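Local coordinates for protein NAD-dependent aldehyde dehydrogenase (Burkholderia multivorans, PDB 5UJU) that probably oxidises aldehydes to carboxylic acids with NAD as cofactor, at residues Leu175-Trp184 against Ala195-Val203. Sequence-based numbering, arbitrary orientation.
Sequences LRRIPADAHW and AMQKRYTIV. With EDO (1,2-ethanediol), chain I.
Antiparallel strand pairing joins Asp181-Trp184 to Met196-Arg199 in the long beta hairpin that projects from the body of the subunit. Ala182 and Lys198 form one hydrogen-bonded pair (Lys198 N to Ala182 O, 2.8 Å), Trp184 and Met196 the next, and Tyr200 N gives a further bond to Ala180 O (3.0 Å). Along 195-203 the other edge pairs with strand 554-562.

With CG anti to the backbone N (chi1 -174°), the Trp184 indole swings alongside Met196, whose CG meets Trp184 CE3 at 4.0 Å while its sulfur makes an oblique Met-aromatic contact. Lys198, bent at chi2 and chi4, brings NZ over the indole face, 3.7 Å from the centroid of the Trp184 five-membered ring, a cation-pi contact. The same ammonium forms a salt bridge to Asp530 of the second subunit and a 3.0 Å hydrogen bond from Lys198 NZ to O2 of a 1,2-ethanediol, probably from the crystallisation liquor, which lies over the same indole face. Nearer the body, the edge of the Tyr200 ring meets Ala182 CB, and the Tyr200 hydroxyl is hydrogen-bonded to Ser529 O of the second subunit. Beyond the strand pairing, Ile178 and Ile202 meet tip to tip (CD1 to CD1, 3.7 Å), and Leu175 CD2 touches Ile202 CG2.

Such a protruding hairpin, extended by a C-terminal strand and packed on the partner subunit, is characteristic of the oligomerisation domain of aldehyde dehydrogenases.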
loop_
_atom_site.group_PDB
_atom_site.type_symbol
_atom_site.label_atom_id
_atom_site.label_comp_id
_atom_site.label_asym_id
_atom_site.label_seq_id
_atom_site.Cartn_x
_atom_site.Cartn_y
_atom_site.Cartn_z
ATOM N N LEU A 175 2.456 -5.557 12.482
ATOM C CA LEU A 175 1.675 -5.272 13.688
ATOM C C LEU A 175 2.567 -5.183 14.924
ATOM O O LEU A 175 2.344 -4.344 15.802
ATOM C CB LEU A 175 0.588 -6.332 13.876
ATOM C CG LEU A 175 -0.509 -6.396 12.806
ATOM C CD1 LEU A 175 -1.372 -7.655 12.942
ATOM C CD2 LEU A 175 -1.373 -5.143 12.835
ATOM N N ARG A 176 3.581 -6.046 15.017
ATOM C CA ARG A 176 4.411 -6.070 16.212
ATOM C C ARG A 176 5.271 -4.824 16.369
ATOM O O ARG A 176 5.820 -4.619 17.453
ATOM C CB ARG A 176 5.302 -7.305 16.213
ATOM C CG ARG A 176 6.410 -7.240 15.195
ATOM C CD ARG A 176 7.072 -8.585 15.061
ATOM N NE ARG A 176 8.149 -8.554 14.081
ATOM C CZ ARG A 176 9.434 -8.714 14.378
ATOM N NH1 ARG A 176 9.803 -8.933 15.633
ATOM N NH2 ARG A 176 10.344 -8.684 13.410
ATOM N N ARG A 177 5.401 -3.989 15.336
ATOM C CA ARG A 177 6.220 -2.783 15.392
ATOM C C ARG A 177 5.486 -1.594 15.997
ATOM O O ARG A 177 6.078 -0.517 16.122
ATOM C CB ARG A 177 6.703 -2.394 13.991
ATOM C CG ARG A 177 7.350 -3.511 13.200
ATOM C CD ARG A 177 7.837 -3.009 11.849
ATOM N NE ARG A 177 7.906 -4.075 10.852
ATOM C CZ ARG A 177 8.423 -3.924 9.637
ATOM N NH1 ARG A 177 8.924 -2.751 9.268
ATOM N NH2 ARG A 177 8.439 -4.941 8.789
ATOM N N ILE A 178 4.222 -1.754 16.367
ATOM C CA ILE A 178 3.381 -0.647 16.798
ATOM C C ILE A 178 3.138 -0.805 18.296
ATOM O O ILE A 178 2.503 -1.786 18.709
ATOM C CB ILE A 178 2.060 -0.619 16.017
ATOM C CG1 ILE A 178 2.337 -0.414 14.527
ATOM C CG2 ILE A 178 1.118 0.460 16.561
ATOM C CD1 ILE A 178 1.185 -0.806 13.649
ATOM N N PRO A 179 3.623 0.106 19.140
ATOM C CA PRO A 179 3.414 -0.050 20.584
ATOM C C PRO A 179 1.950 0.138 20.951
ATOM O O PRO A 179 1.204 0.866 20.291
ATOM C CB PRO A 179 4.277 1.060 21.191
ATOM C CG PRO A 179 4.231 2.144 20.152
ATOM C CD PRO A 179 4.268 1.391 18.812
ATOM N N ALA A 180 1.535 -0.544 22.019
ATOM C CA ALA A 180 0.186 -0.331 22.531
ATOM C C ALA A 180 0.044 1.061 23.129
ATOM O O ALA A 180 -1.042 1.648 23.099
ATOM C CB ALA A 180 -0.154 -1.384 23.589
ATOM N N ASP A 181 1.124 1.596 23.682
ATOM C CA ASP A 181 1.112 2.936 24.246
ATOM C C ASP A 181 2.540 3.452 24.298
ATOM O O ASP A 181 3.501 2.709 24.085
ATOM C CB ASP A 181 0.465 2.935 25.635
ATOM C CG ASP A 181 0.949 1.792 26.489
ATOM O OD1 ASP A 181 2.129 1.809 26.898
ATOM O OD2 ASP A 181 0.159 0.855 26.715
ATOM N N ALA A 182 2.667 4.738 24.596
ATOM C CA ALA A 182 3.972 5.369 24.700
ATOM C C ALA A 182 3.874 6.524 25.683
ATOM O O ALA A 182 2.848 7.211 25.746
ATOM C CB ALA A 182 4.469 5.866 23.330
ATOM N N HIS A 183 4.940 6.728 26.454
ATOM C CA HIS A 183 5.070 7.909 27.297
ATOM C C HIS A 183 5.845 8.964 26.515
ATOM O O HIS A 183 7.041 8.802 26.252
ATOM C CB HIS A 183 5.770 7.588 28.610
ATOM C CG HIS A 183 5.882 8.766 29.525
ATOM N ND1 HIS A 183 4.868 9.145 30.377
ATOM C CD2 HIS A 183 6.881 9.662 29.707
ATOM C CE1 HIS A 183 5.243 10.214 31.058
ATOM N NE2 HIS A 183 6.461 10.549 30.672
ATOM N N TRP A 184 5.167 10.050 26.173
ATOM C CA TRP A 184 5.722 11.121 25.357
ATOM C C TRP A 184 6.008 12.292 26.284
ATOM O O TRP A 184 5.075 12.911 26.813
ATOM C CB TRP A 184 4.733 11.508 24.263
ATOM C CG TRP A 184 5.241 12.492 23.268
ATOM C CD1 TRP A 184 5.855 12.203 22.080
ATOM C CD2 TRP A 184 5.153 13.918 23.338
ATOM N NE1 TRP A 184 6.168 13.363 21.413
ATOM C CE2 TRP A 184 5.749 14.431 22.159
ATOM C CE3 TRP A 184 4.637 14.815 24.279
ATOM C CZ2 TRP A 184 5.849 15.804 21.904
ATOM C CZ3 TRP A 184 4.735 16.181 24.021
ATOM C CH2 TRP A 184 5.336 16.659 22.841
ATOM N N ALA A 195 4.146 16.311 29.150
ATOM C CA ALA A 195 4.110 14.865 29.311
ATOM C C ALA A 195 2.725 14.377 28.931
ATOM O O ALA A 195 1.721 14.851 29.476
ATOM C CB ALA A 195 4.464 14.460 30.744
ATOM N N MET A 196 2.673 13.439 27.993
ATOM C CA MET A 196 1.413 12.872 27.546
ATOM C C MET A 196 1.557 11.365 27.443
ATOM O O MET A 196 2.644 10.844 27.180
ATOM C CB MET A 196 0.983 13.435 26.190
ATOM C CG MET A 196 1.028 14.943 26.105
ATOM S SD MET A 196 0.184 15.516 24.623
ATOM C CE MET A 196 -1.520 15.325 25.150
ATOM N N GLN A 197 0.453 10.666 27.642
ATOM C CA GLN A 197 0.408 9.253 27.318
ATOM C C GLN A 197 -0.291 9.073 25.982
ATOM O O GLN A 197 -1.407 9.571 25.786
ATOM C CB GLN A 197 -0.305 8.435 28.390
ATOM C CG GLN A 197 0.028 6.973 28.232
ATOM C CD GLN A 197 -0.863 6.079 29.039
ATOM O OE1 GLN A 197 -1.973 6.459 29.409
ATOM N NE2 GLN A 197 -0.383 4.877 29.328
ATOM N N LYS A 198 0.377 8.386 25.065
ATOM C CA LYS A 198 -0.194 8.046 23.779
ATOM C C LYS A 198 -0.724 6.625 23.855
ATOM O O LYS A 198 -0.129 5.764 24.506
ATOM C CB LYS A 198 0.849 8.163 22.656
ATOM C CG LYS A 198 1.682 9.444 22.662
ATOM C CD LYS A 198 0.804 10.673 22.448
ATOM C CE LYS A 198 1.623 11.967 22.389
ATOM N NZ LYS A 198 2.386 12.108 21.119
ATOM N N ARG A 199 -1.837 6.380 23.188
ATOM C CA ARG A 199 -2.403 5.045 23.082
ATOM C C ARG A 199 -2.665 4.773 21.611
ATOM O O ARG A 199 -3.136 5.653 20.893
ATOM C CB ARG A 199 -3.693 4.943 23.931
ATOM C CG ARG A 199 -4.565 3.709 23.717
ATOM C CD ARG A 199 -5.782 3.778 24.648
ATOM N NE ARG A 199 -6.854 2.840 24.316
ATOM C CZ ARG A 199 -8.040 2.820 24.924
ATOM N NH1 ARG A 199 -8.308 3.683 25.902
ATOM N NH2 ARG A 199 -8.957 1.930 24.565
ATOM N N TYR A 200 -2.326 3.576 21.147
ATOM C CA TYR A 200 -2.465 3.232 19.736
ATOM C C TYR A 200 -3.341 1.993 19.623
ATOM O O TYR A 200 -3.003 0.932 20.161
ATOM C CB TYR A 200 -1.096 3.005 19.081
ATOM C CG TYR A 200 -0.154 4.176 19.275
ATOM C CD1 TYR A 200 -0.202 5.276 18.430
ATOM C CD2 TYR A 200 0.767 4.189 20.320
ATOM C CE1 TYR A 200 0.643 6.360 18.612
ATOM C CE2 TYR A 200 1.623 5.271 20.512
ATOM C CZ TYR A 200 1.556 6.350 19.648
ATOM O OH TYR A 200 2.396 7.423 19.821
ATOM N N THR A 201 -4.442 2.126 18.900
ATOM C CA THR A 201 -5.382 1.042 18.677
ATOM C C THR A 201 -5.274 0.612 17.222
ATOM O O THR A 201 -5.372 1.449 16.323
ATOM C CB THR A 201 -6.808 1.496 19.003
ATOM O OG1 THR A 201 -6.857 1.986 20.351
ATOM C CG2 THR A 201 -7.803 0.354 18.837
ATOM N N ILE A 202 -5.045 -0.679 16.994
ATOM C CA ILE A 202 -5.007 -1.221 15.636
ATOM C C ILE A 202 -6.439 -1.466 15.178
ATOM O O ILE A 202 -7.173 -2.239 15.799
ATOM C CB ILE A 202 -4.195 -2.522 15.577
ATOM C CG1 ILE A 202 -2.808 -2.332 16.182
ATOM C CG2 ILE A 202 -4.097 -3.020 14.142
ATOM C CD1 ILE A 202 -1.993 -1.374 15.467
ATOM N N VAL A 203 -6.823 -0.847 14.074
ATOM C CA VAL A 203 -8.181 -0.915 13.554
ATOM C C VAL A 203 -8.162 -1.585 12.182
ATOM O O VAL A 203 -7.463 -1.119 11.275
ATOM C CB VAL A 203 -8.819 0.482 13.473
ATOM C CG1 VAL A 203 -10.240 0.393 12.937
ATOM C CG2 VAL A 203 -8.823 1.141 14.869
HETATM C C1 EDO I . 2.127 17.154 20.920
HETATM O O1 EDO I . 1.860 17.205 19.515
HETATM C C2 EDO I . 2.265 15.704 21.368
HETATM O O2 EDO I . 1.237 14.890 20.789
#